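Local coordinates for Tll0287 protein (Thermosynechococcus elongatus, PDB 5B82) that is of undefined physiological function but binds a covalently attached heme c with His/Cys axial ligation in a PAS-like domain, at residues Lys73-Ile78 and Trp84-Val89; Asp105-Asn110 and Phe121-Lys126. All blocks are in the same frame, centred on the assembly; numbering follows the deposited sequence.

In the fold
Contact 1 (73-78 with 84-89) and contact 2 (105-110 with 121-126) each set a helix against one of the two strands that are outermost, within this chain, in the same antiparallel sheet. Their centres lie about 17 Å apart, and they follow one another along the chain. They nevertheless touch directly: Arg87 of contact 1 forms a salt bridge with Asp105 of contact 2, NH2 to OD2 3.0 Å, and the backbone O of Val89 packs against Leu109 CD2. Contact 1 is the one that reaches the heme pocket, contributing Gln88 and placing the Ala75 side chain about 7 Å from that of His98, a heme-binding residue. Contact 2 is more remote, with the Ala108 side chain about 14 Å from the heme.

Contact 1 (Lys73-Ile78 and Trp84-Val89); sequences KQAKEI and WQVRQV. With HEC (heme c), chain B.
Ala75 of helix 69-82 and Val86 of strand 85-89 mark the closest backbone approach, 5.8 Å between their CA atoms, and the strand runs back against the direction of the helix while diverging from it. No hydrogen bond crosses this interface, so the evidence for association is apolar packing that buries 233 Å² in all. The CB atoms of Ala75 and Val86 point at the opposing segment. With chi1 at 180°, Val86 sets CG1 opposite its backbone N, and this methyl meets Ala75 CB at 3.9 Å. Val86 CB also lies against the helix backbone, 3.7 Å from Ala75 O. One turn on, Ile78 uses its CG2 branch: chi1 of -63° directs that methyl away from its own backbone N, and it touches the six-membered part of the Trp84 indole, 3.7 Å from CZ3. Ile78 CG2 also packs more loosely on Val86 CG2, at 4.2 Å. The other end of the indole is anchored through NE1, which hydrogen-bonds to Glu30 of helix 28-49. Farther along the strand, Gln88 turns to the heme. Its amide lies beside the root of a propionate, with OE1 3.4 Å from heme atom CAA, and that same OE1 accepts a hydrogen bond from Arg45. Helix 69-82 starts just after Cys68, an axial ligand of the heme iron. The arrangement is thus a helix and the edge strand that follows it in a PAS-like fold, packed through Ala75 on Val86 and Ile78 on the Trp84 indole, with Gln88 bordering the heme c pocket.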
ATOM      1  N   LYS A  73       5.355   0.326   9.020  1.00 31.36           N
ATOM      2  CA  LYS A  73       5.732  -0.201  10.331  1.00 37.07           C
ATOM      3  C   LYS A  73       4.673  -1.177  10.843  1.00 36.94           C
ATOM      4  O   LYS A  73       4.986  -2.292  11.300  1.00 36.30           O
ATOM      5  CB  LYS A  73       5.954   0.931  11.334  1.00 38.59           C
ATOM      6  CG  LYS A  73       6.508   0.481  12.672  1.00 44.10           C
ATOM      7  CD  LYS A  73       7.425   1.536  13.279  1.00 52.66           C
ATOM      8  CE  LYS A  73       6.641   2.656  13.948  1.00 59.37           C
ATOM      9  NZ  LYS A  73       6.325   2.345  15.372  1.00 62.88           N
ATOM     10  N   GLN A  74       3.415  -0.763  10.741  1.00 31.27           N
ATOM     11  CA  GLN A  74       2.316  -1.591  11.210  1.00 34.28           C
ATOM     12  C   GLN A  74       2.232  -2.886  10.419  1.00 34.73           C
ATOM     13  O   GLN A  74       1.943  -3.944  10.976  1.00 30.18           O
ATOM     14  CB  GLN A  74       0.990  -0.848  11.122  1.00 40.54           C
ATOM     15  CG  GLN A  74      -0.177  -1.685  11.593  1.00 49.92           C
ATOM     16  CD  GLN A  74      -0.679  -1.269  12.945  1.00 55.48           C
ATOM     17  OE1 GLN A  74      -1.229  -0.179  13.103  1.00 60.81           O
ATOM     18  NE2 GLN A  74      -0.492  -2.133  13.936  1.00 54.12           N
ATOM     19  N   ALA A  75       2.493  -2.794   9.122  1.00 33.22           N
ATOM     20  CA  ALA A  75       2.537  -3.969   8.262  1.00 35.23           C
ATOM     21  C   ALA A  75       3.582  -4.968   8.767  1.00 30.45           C
ATOM     22  O   ALA A  75       3.300  -6.176   8.883  1.00 28.01           O
ATOM     23  CB  ALA A  75       2.837  -3.561   6.833  1.00 33.35           C
ATOM     24  N   LYS A  76       4.780  -4.471   9.076  1.00 29.57           N
ATOM     25  CA  LYS A  76       5.806  -5.354   9.636  1.00 30.78           C
ATOM     26  C   LYS A  76       5.351  -5.993  10.945  1.00 33.06           C
ATOM     27  O   LYS A  76       5.572  -7.192  11.172  1.00 37.94           O
ATOM     28  CB  LYS A  76       7.132  -4.624   9.832  1.00 30.04           C
ATOM     29  CG  LYS A  76       7.846  -4.313   8.534  1.00 32.79           C
ATOM     30  CD  LYS A  76       9.186  -3.639   8.783  1.00 43.19           C
ATOM     31  CE  LYS A  76       9.771  -3.123   7.481  1.00 47.02           C
ATOM     32  NZ  LYS A  76      11.108  -2.497   7.682  1.00 54.48           N
ATOM     33  N   GLU A  77       4.704  -5.198  11.794  1.00 33.46           N
ATOM     34  CA  GLU A  77       4.198  -5.706  13.070  1.00 32.96           C
ATOM     35  C   GLU A  77       3.162  -6.822  12.910  1.00 32.04           C
ATOM     36  O   GLU A  77       3.190  -7.817  13.628  1.00 34.86           O
ATOM     37  CB  GLU A  77       3.620  -4.568  13.916  1.00 39.53           C
ATOM     38  CG  GLU A  77       4.656  -3.538  14.329  1.00 44.77           C
ATOM     39  CD  GLU A  77       4.071  -2.419  15.170  1.00 53.01           C
ATOM     40  OE1 GLU A  77       2.828  -2.264  15.173  1.00 54.01           O
ATOM     41  OE2 GLU A  77       4.857  -1.702  15.829  1.00 54.17           O
ATOM     42  N   ILE A  78       2.255  -6.649  11.959  1.00 28.72           N
ATOM     43  CA  ILE A  78       1.224  -7.637  11.668  1.00 25.99           C
ATOM     44  C   ILE A  78       1.855  -8.925  11.128  1.00 26.87           C
ATOM     45  O   ILE A  78       1.527 -10.040  11.571  1.00 30.02           O
ATOM     46  CB  ILE A  78       0.211  -7.040  10.665  1.00 29.69           C
ATOM     47  CG1 ILE A  78      -0.492  -5.834  11.301  1.00 27.06           C
ATOM     48  CG2 ILE A  78      -0.804  -8.068  10.214  1.00 31.34           C
ATOM     49  CD1 ILE A  78      -1.421  -5.069  10.368  1.00 26.01           C
ATOM     50  N   TRP A  84       2.718 -14.109   9.039  1.00 25.36           N
ATOM     51  CA  TRP A  84       2.385 -13.832   7.651  1.00 23.38           C
ATOM     52  C   TRP A  84       3.528 -13.054   7.015  1.00 28.38           C
ATOM     53  O   TRP A  84       4.412 -12.561   7.706  1.00 33.44           O
ATOM     54  CB  TRP A  84       1.118 -12.967   7.562  1.00 22.34           C
ATOM     55  CG  TRP A  84      -0.093 -13.540   8.241  1.00 26.20           C
ATOM     56  CD1 TRP A  84      -0.332 -14.854   8.516  1.00 27.15           C
ATOM     57  CD2 TRP A  84      -1.230 -12.811   8.733  1.00 26.38           C
ATOM     58  NE1 TRP A  84      -1.547 -14.988   9.147  1.00 28.12           N
ATOM     59  CE2 TRP A  84      -2.118 -13.752   9.294  1.00 24.68           C
ATOM     60  CE3 TRP A  84      -1.579 -11.454   8.758  1.00 28.27           C
ATOM     61  CZ2 TRP A  84      -3.331 -13.383   9.876  1.00 24.07           C
ATOM     62  CZ3 TRP A  84      -2.792 -11.085   9.335  1.00 29.82           C
ATOM     63  CH2 TRP A  84      -3.653 -12.047   9.880  1.00 26.04           C
ATOM     64  N   GLN A  85       3.508 -12.949   5.692  1.00 26.40           N
ATOM     65  CA  GLN A  85       4.273 -11.916   5.011  1.00 23.12           C
ATOM     66  C   GLN A  85       3.256 -10.843   4.659  1.00 20.92           C
ATOM     67  O   GLN A  85       2.198 -11.163   4.137  1.00 20.93           O
ATOM     68  CB  GLN A  85       4.903 -12.466   3.741  1.00 22.88           C
ATOM     69  CG  GLN A  85       5.981 -13.505   4.016  1.00 36.43           C
ATOM     70  CD  GLN A  85       6.025 -14.573   2.959  1.00 48.14           C
ATOM     71  OE1 GLN A  85       6.196 -14.285   1.771  1.00 54.29           O
ATOM     72  NE2 GLN A  85       5.853 -15.820   3.377  1.00 53.95           N
ATOM     73  N   VAL A  86       3.567  -9.585   4.961  1.00 19.12           N
ATOM     74  CA  VAL A  86       2.667  -8.463   4.656  1.00 21.33           C
ATOM     75  C   VAL A  86       3.503  -7.359   4.056  1.00 22.78           C
ATOM     76  O   VAL A  86       4.533  -6.991   4.618  1.00 27.11           O
ATOM     77  CB  VAL A  86       1.978  -7.914   5.925  1.00 20.60           C
ATOM     78  CG1 VAL A  86       1.042  -6.727   5.569  1.00 19.37           C
ATOM     79  CG2 VAL A  86       1.226  -9.021   6.635  1.00 20.71           C
ATOM     80  N   ARG A  87       3.073  -6.834   2.917  1.00 21.82           N
ATOM     81  CA  ARG A  87       3.879  -5.860   2.195  1.00 22.66           C
ATOM     82  C   ARG A  87       3.044  -5.013   1.237  1.00 18.60           C
ATOM     83  O   ARG A  87       2.171  -5.526   0.528  1.00 18.78           O
ATOM     84  CB  ARG A  87       4.955  -6.586   1.390  1.00 24.84           C
ATOM     85  CG  ARG A  87       6.016  -5.679   0.799  1.00 27.97           C
ATOM     86  CD  ARG A  87       7.164  -6.515   0.229  1.00 34.76           C
ATOM     87  NE  ARG A  87       6.795  -7.200  -1.007  1.00 32.36           N
ATOM     88  CZ  ARG A  87       7.082  -6.750  -2.224  1.00 28.49           C
ATOM     89  NH1 ARG A  87       7.746  -5.607  -2.376  1.00 28.75           N
ATOM     90  NH2 ARG A  87       6.710  -7.440  -3.289  1.00 26.23           N
ATOM     91  N   GLN A  88       3.330  -3.717   1.204  1.00 21.14           N
ATOM     92  CA  GLN A  88       2.750  -2.851   0.187  1.00 24.36           C
ATOM     93  C   GLN A  88       3.549  -3.031  -1.087  1.00 24.45           C
ATOM     94  O   GLN A  88       4.773  -3.180  -1.051  1.00 21.36           O
ATOM     95  CB  GLN A  88       2.806  -1.394   0.623  1.00 21.93           C
ATOM     96  CG  GLN A  88       1.949  -1.095   1.834  1.00 22.17           C
ATOM     97  CD  GLN A  88       2.277   0.255   2.441  1.00 22.14           C
ATOM     98  OE1 GLN A  88       1.581   1.243   2.201  1.00 22.21           O
ATOM     99  NE2 GLN A  88       3.352   0.308   3.223  1.00 24.09           N
ATOM    100  N   VAL A  89       2.853  -3.043  -2.211  1.00 15.41           N
ATOM    101  CA  VAL A  89       3.500  -3.214  -3.503  1.00 21.25           C
ATOM    102  C   VAL A  89       2.927  -2.216  -4.489  1.00 25.70           C
ATOM    103  O   VAL A  89       1.710  -2.088  -4.601  1.00 24.80           O
ATOM    104  CB  VAL A  89       3.252  -4.624  -4.062  1.00 22.72           C
ATOM    105  CG1 VAL A  89       4.020  -4.810  -5.370  1.00 20.47           C
ATOM    106  CG2 VAL A  89       3.650  -5.688  -3.031  1.00 24.01           C
TER
HETATM  107 FE   HEC B 501       1.933   7.704   0.721  1.00 24.74          FE
HETATM  108  CHA HEC B 501       4.423   5.402   0.547  1.00 22.10           C
HETATM  109  CHB HEC B 501      -0.232   5.392  -0.754  1.00 23.23           C
HETATM  110  CHC HEC B 501      -0.669   9.845   1.080  1.00 29.06           C
HETATM  111  CHD HEC B 501       4.123  10.124   1.793  1.00 27.45           C
HETATM  112  NA  HEC B 501       2.080   5.780  -0.033  1.00 23.96           N
HETATM  113  C1A HEC B 501       3.188   4.974   0.130  1.00 24.69           C
HETATM  114  C2A HEC B 501       2.829   3.616  -0.231  1.00 24.16           C
HETATM  115  C3A HEC B 501       1.538   3.630  -0.585  1.00 22.44           C
HETATM  116  C4A HEC B 501       1.047   4.979  -0.475  1.00 24.98           C
HETATM  117  CMA HEC B 501       0.685   2.439  -1.051  1.00 17.22           C
HETATM  118  CAA HEC B 501       3.763   2.379  -0.190  1.00 24.65           C
HETATM  119  CBA HEC B 501       4.303   2.018  -1.573  1.00 21.00           C
HETATM  120  CGA HEC B 501       5.476   2.894  -1.919  1.00 20.63           C
HETATM  121  O1A HEC B 501       5.379   3.672  -2.900  1.00 30.44           O
HETATM  122  O2A HEC B 501       6.506   2.849  -1.197  1.00 24.48           O
HETATM  123  NB  HEC B 501      -0.055   7.622   0.229  1.00 28.16           N
HETATM  124  C1B HEC B 501      -0.769   6.575  -0.315  1.00 26.72           C
HETATM  125  C2B HEC B 501      -2.172   6.933  -0.344  1.00 26.88           C
HETATM  126  C3B HEC B 501      -2.289   8.165   0.154  1.00 24.58           C
HETATM  127  C4B HEC B 501      -0.967   8.620   0.534  1.00 27.82           C
HETATM  128  CMB HEC B 501      -3.315   6.051  -0.910  1.00 17.17           C
HETATM  129  CAB HEC B 501      -3.599   8.971   0.323  1.00 22.04           C
HETATM  130  CBB HEC B 501      -4.526   8.302   1.370  1.00 19.42           C
HETATM  131  NC  HEC B 501       1.771   9.638   1.291  1.00 30.66           N
HETATM  132  C1C HEC B 501       0.581  10.317   1.424  1.00 31.59           C
HETATM  133  C2C HEC B 501       0.851  11.555   2.123  1.00 33.41           C
HETATM  134  C3C HEC B 501       2.186  11.701   2.201  1.00 31.24           C
HETATM  135  C4C HEC B 501       2.782  10.453   1.757  1.00 29.68           C
HETATM  136  CMC HEC B 501      -0.203  12.677   2.276  1.00 26.69           C
HETATM  137  CAC HEC B 501       2.975  12.917   2.755  1.00 28.95           C
HETATM  138  CBC HEC B 501       2.645  13.304   4.216  1.00 34.48           C
HETATM  139  ND  HEC B 501       3.952   7.788   1.047  1.00 27.17           N
HETATM  140  C1D HEC B 501       4.628   8.855   1.629  1.00 32.00           C
HETATM  141  C2D HEC B 501       5.951   8.413   2.027  1.00 28.75           C
HETATM  142  C3D HEC B 501       6.026   6.946   1.622  1.00 28.85           C
HETATM  143  C4D HEC B 501       4.753   6.644   1.026  1.00 27.07           C
HETATM  144  CMD HEC B 501       7.059   9.239   2.711  1.00 25.18           C
HETATM  145  CAD HEC B 501       7.198   5.962   1.826  1.00 24.15           C
HETATM  146  CBD HEC B 501       6.957   5.346   3.198  1.00 25.35           C
HETATM  147  CGD HEC B 501       7.916   4.209   3.474  1.00 24.03           C
HETATM  148  O1D HEC B 501       9.142   4.451   3.550  1.00 29.31           O
HETATM  149  O2D HEC B 501       7.440   3.063   3.626  1.00 26.35           O

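Contact 2 (Asp105-Asn110 and Phe121-Lys126); sequences DVQALN and FWQTDK
Phe121 of strand 120-125 meets Ala108 of helix 103-114 with the far edge of its ring, although the CA atoms of the two residues are 8.7 Å apart. From CB, which points toward the helix, a chi1 of 72° puts CG between the backbone N and the carbonyl carbon, and the ring carries the remaining distance. CE2 reaches Ala108 CB at 4.0 Å. At the end of the side chain, CZ comes closest, 3.7 Å from Ala108 CB and 3.9 Å from Ala108 CA. Both alanine atoms lie near the ring plane, which makes this an edge contact, not stacking on a face. The ring also meets that of Phe132 on the adjoining strand 128-136, with their planes about 30° apart. Beside this apolar pair, Gln107 and Gln123 extend toward each other from opposite directions, their amide planes 33° apart. The modelled OE1 atoms of Gln107 and Gln123 are 3.2 Å apart, but both amide orientations are doubtful. Ala108 also packs on Met175 of strand 172-181. The geometry is that of plain helix-on-sheet packing: helix 103-114 rests against an outermost strand of the PAS-like sheet, away from the heme site.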
ATOM      1  N   ASP A 105       2.961 -10.666  -8.208  1.00 24.70           N
ATOM      2  CA  ASP A 105       2.760  -9.249  -7.915  1.00 24.55           C
ATOM      3  C   ASP A 105       2.214  -8.537  -9.158  1.00 23.12           C
ATOM      4  O   ASP A 105       1.211  -7.796  -9.094  1.00 23.96           O
ATOM      5  CB  ASP A 105       4.065  -8.582  -7.457  1.00 24.08           C
ATOM      6  CG  ASP A 105       4.473  -8.980  -6.040  1.00 26.79           C
ATOM      7  OD1 ASP A 105       3.588  -9.318  -5.224  1.00 26.56           O
ATOM      8  OD2 ASP A 105       5.682  -8.926  -5.734  1.00 31.01           O
ATOM      9  N   VAL A 106       2.868  -8.789 -10.288  1.00 23.31           N
ATOM     10  CA  VAL A 106       2.529  -8.125 -11.537  1.00 26.21           C
ATOM     11  C   VAL A 106       1.144  -8.546 -11.992  1.00 26.86           C
ATOM     12  O   VAL A 106       0.352  -7.718 -12.458  1.00 25.03           O
ATOM     13  CB  VAL A 106       3.568  -8.402 -12.647  1.00 29.74           C
ATOM     14  CG1 VAL A 106       3.136  -7.759 -13.949  1.00 25.45           C
ATOM     15  CG2 VAL A 106       4.932  -7.878 -12.237  1.00 31.42           C
ATOM     16  N   GLN A 107       0.852  -9.831 -11.842  1.00 24.84           N
ATOM     17  CA  GLN A 107      -0.456 -10.381 -12.179  1.00 27.03           C
ATOM     18  C   GLN A 107      -1.564  -9.709 -11.368  1.00 24.46           C
ATOM     19  O   GLN A 107      -2.635  -9.387 -11.898  1.00 23.30           O
ATOM     20  CB  GLN A 107      -0.480 -11.891 -11.919  1.00 29.71           C
ATOM     21  CG  GLN A 107      -1.842 -12.538 -12.165  1.00 42.77           C
ATOM     22  CD  GLN A 107      -1.985 -13.905 -11.503  1.00 52.22           C
ATOM     23  OE1 GLN A 107      -3.078 -14.285 -11.074  1.00 57.77           O
ATOM     24  NE2 GLN A 107      -0.885 -14.647 -11.420  1.00 50.73           N
ATOM     25  N   ALA A 108      -1.304  -9.503 -10.078  1.00 19.33           N
ATOM     26  CA  ALA A 108      -2.319  -8.966  -9.183  1.00 19.80           C
ATOM     27  C   ALA A 108      -2.580  -7.504  -9.517  1.00 19.43           C
ATOM     28  O   ALA A 108      -3.734  -7.087  -9.649  1.00 25.91           O
ATOM     29  CB  ALA A 108      -1.898  -9.123  -7.726  1.00 19.63           C
ATOM     30  N   LEU A 109      -1.493  -6.746  -9.659  1.00 19.02           N
ATOM     31  CA  LEU A 109      -1.599  -5.348 -10.064  1.00 25.32           C
ATOM     32  C   LEU A 109      -2.345  -5.231 -11.378  1.00 27.00           C
ATOM     33  O   LEU A 109      -3.215  -4.379 -11.517  1.00 21.00           O
ATOM     34  CB  LEU A 109      -0.226  -4.683 -10.163  1.00 18.21           C
ATOM     35  CG  LEU A 109       0.453  -4.446  -8.814  1.00 22.05           C
ATOM     36  CD1 LEU A 109       1.884  -3.959  -8.997  1.00 27.11           C
ATOM     37  CD2 LEU A 109      -0.342  -3.436  -7.997  1.00 22.30           C
ATOM     38  N   ASN A 110      -2.026  -6.100 -12.330  1.00 20.43           N
ATOM     39  CA  ASN A 110      -2.778  -6.169 -13.575  1.00 24.68           C
ATOM     40  C   ASN A 110      -4.273  -6.420 -13.369  1.00 24.89           C
ATOM     41  O   ASN A 110      -5.094  -5.789 -14.035  1.00 24.93           O
ATOM     42  CB  ASN A 110      -2.196  -7.221 -14.522  1.00 31.15           C
ATOM     43  CG  ASN A 110      -1.147  -6.650 -15.453  1.00 36.51           C
ATOM     44  OD1 ASN A 110      -1.326  -5.572 -16.017  1.00 33.10           O
ATOM     45  ND2 ASN A 110      -0.042  -7.372 -15.618  1.00 38.96           N
ATOM     46  N   PHE A 121      -8.704  -9.763  -3.739  1.00 19.90           N
ATOM     47  CA  PHE A 121      -8.936 -11.161  -4.059  1.00 13.88           C
ATOM     48  C   PHE A 121      -7.925 -12.032  -3.337  1.00 20.90           C
ATOM     49  O   PHE A 121      -6.875 -11.542  -2.917  1.00 16.00           O
ATOM     50  CB  PHE A 121      -8.899 -11.390  -5.582  1.00 12.81           C
ATOM     51  CG  PHE A 121      -7.528 -11.287  -6.187  1.00 21.80           C
ATOM     52  CD1 PHE A 121      -6.747 -12.424  -6.357  1.00 20.13           C
ATOM     53  CD2 PHE A 121      -7.025 -10.063  -6.604  1.00 22.41           C
ATOM     54  CE1 PHE A 121      -5.480 -12.342  -6.922  1.00 20.65           C
ATOM     55  CE2 PHE A 121      -5.762  -9.973  -7.167  1.00 25.28           C
ATOM     56  CZ  PHE A 121      -4.984 -11.122  -7.324  1.00 25.36           C
ATOM     57  N   TRP A 122      -8.275 -13.304  -3.154  1.00 19.99           N
ATOM     58  CA  TRP A 122      -7.265 -14.215  -2.682  0.66 16.28           C
ATOM     59  C   TRP A 122      -7.052 -15.388  -3.617  1.00 20.83           C
ATOM     60  O   TRP A 122      -7.927 -15.813  -4.354  1.00 21.39           O
ATOM     61  CB  TRP A 122      -7.360 -14.575  -1.178  0.66 16.46           C
ATOM     62  CG  TRP A 122      -8.633 -15.159  -0.625  0.66 19.41           C
ATOM     63  CD1 TRP A 122      -9.758 -14.479  -0.248  0.66 15.57           C
ATOM     64  CD2 TRP A 122      -8.869 -16.534  -0.288  0.66 21.65           C
ATOM     65  NE1 TRP A 122     -10.693 -15.348   0.263  0.66 19.11           N
ATOM     66  CE2 TRP A 122     -10.169 -16.616   0.250  0.66 26.74           C
ATOM     67  CE3 TRP A 122      -8.111 -17.704  -0.404  0.66 26.35           C
ATOM     68  CZ2 TRP A 122     -10.731 -17.819   0.660  0.66 21.74           C
ATOM     69  CZ3 TRP A 122      -8.670 -18.901   0.009  0.66 25.45           C
ATOM     70  CH2 TRP A 122      -9.966 -18.949   0.536  0.66 25.07           C
ATOM     71  N   GLN A 123      -5.809 -15.846  -3.633  1.00 22.71           N
ATOM     72  CA  GLN A 123      -5.355 -16.836  -4.597  1.00 27.00           C
ATOM     73  C   GLN A 123      -4.531 -17.862  -3.848  1.00 23.17           C
ATOM     74  O   GLN A 123      -3.833 -17.504  -2.909  1.00 21.39           O
ATOM     75  CB  GLN A 123      -4.488 -16.118  -5.628  1.00 33.97           C
ATOM     76  CG  GLN A 123      -3.690 -16.987  -6.548  1.00 43.31           C
ATOM     77  CD  GLN A 123      -3.376 -16.278  -7.848  1.00 47.47           C
ATOM     78  OE1 GLN A 123      -4.122 -15.390  -8.278  1.00 41.88           O
ATOM     79  NE2 GLN A 123      -2.275 -16.665  -8.487  1.00 52.66           N
ATOM     80  N   THR A 124      -4.609 -19.132  -4.245  1.00 21.01           N
ATOM     81  CA  THR A 124      -3.817 -20.158  -3.589  1.00 25.05           C
ATOM     82  C   THR A 124      -2.850 -20.802  -4.561  1.00 27.36           C
ATOM     83  O   THR A 124      -3.187 -21.060  -5.726  1.00 18.19           O
ATOM     84  CB  THR A 124      -4.690 -21.268  -2.962  1.00 26.28           C
ATOM     85  OG1 THR A 124      -5.683 -21.688  -3.903  1.00 27.60           O
ATOM     86  CG2 THR A 124      -5.370 -20.767  -1.708  1.00 32.15           C
ATOM     87  N   ASP A 125      -1.640 -21.071  -4.079  1.00 24.20           N
ATOM     88  CA  ASP A 125      -0.678 -21.812  -4.877  1.00 24.59           C
ATOM     89  C   ASP A 125       0.303 -22.562  -3.979  1.00 21.47           C
ATOM     90  O   ASP A 125       0.114 -22.623  -2.766  1.00 21.02           O
ATOM     91  CB  ASP A 125       0.052 -20.900  -5.881  1.00 28.13           C
ATOM     92  CG  ASP A 125       0.780 -19.742  -5.220  1.00 29.26           C
ATOM     93  OD1 ASP A 125       1.312 -19.900  -4.097  1.00 25.21           O
ATOM     94  OD2 ASP A 125       0.830 -18.656  -5.835  1.00 26.23           O
ATOM     95  N   LYS A 126       1.360 -23.093  -4.574  1.00 22.87           N
ATOM     96  CA  LYS A 126       2.341 -23.863  -3.802  1.00 24.43           C
ATOM     97  C   LYS A 126       2.885 -23.070  -2.610  1.00 24.25           C
ATOM     98  O   LYS A 126       3.223 -23.643  -1.583  1.00 24.97           O
ATOM     99  CB  LYS A 126       3.482 -24.323  -4.709  1.00 26.60           C
ATOM    100  CG  LYS A 126       4.145 -23.188  -5.468  1.00 32.79           C
ATOM    101  CD  LYS A 126       4.941 -23.710  -6.652  1.00 37.47           C
ATOM    102  CE  LYS A 126       6.395 -23.900  -6.289  1.00 33.26           C
ATOM    103  NZ  LYS A 126       7.090 -22.601  -6.077  1.00 37.15           N
TER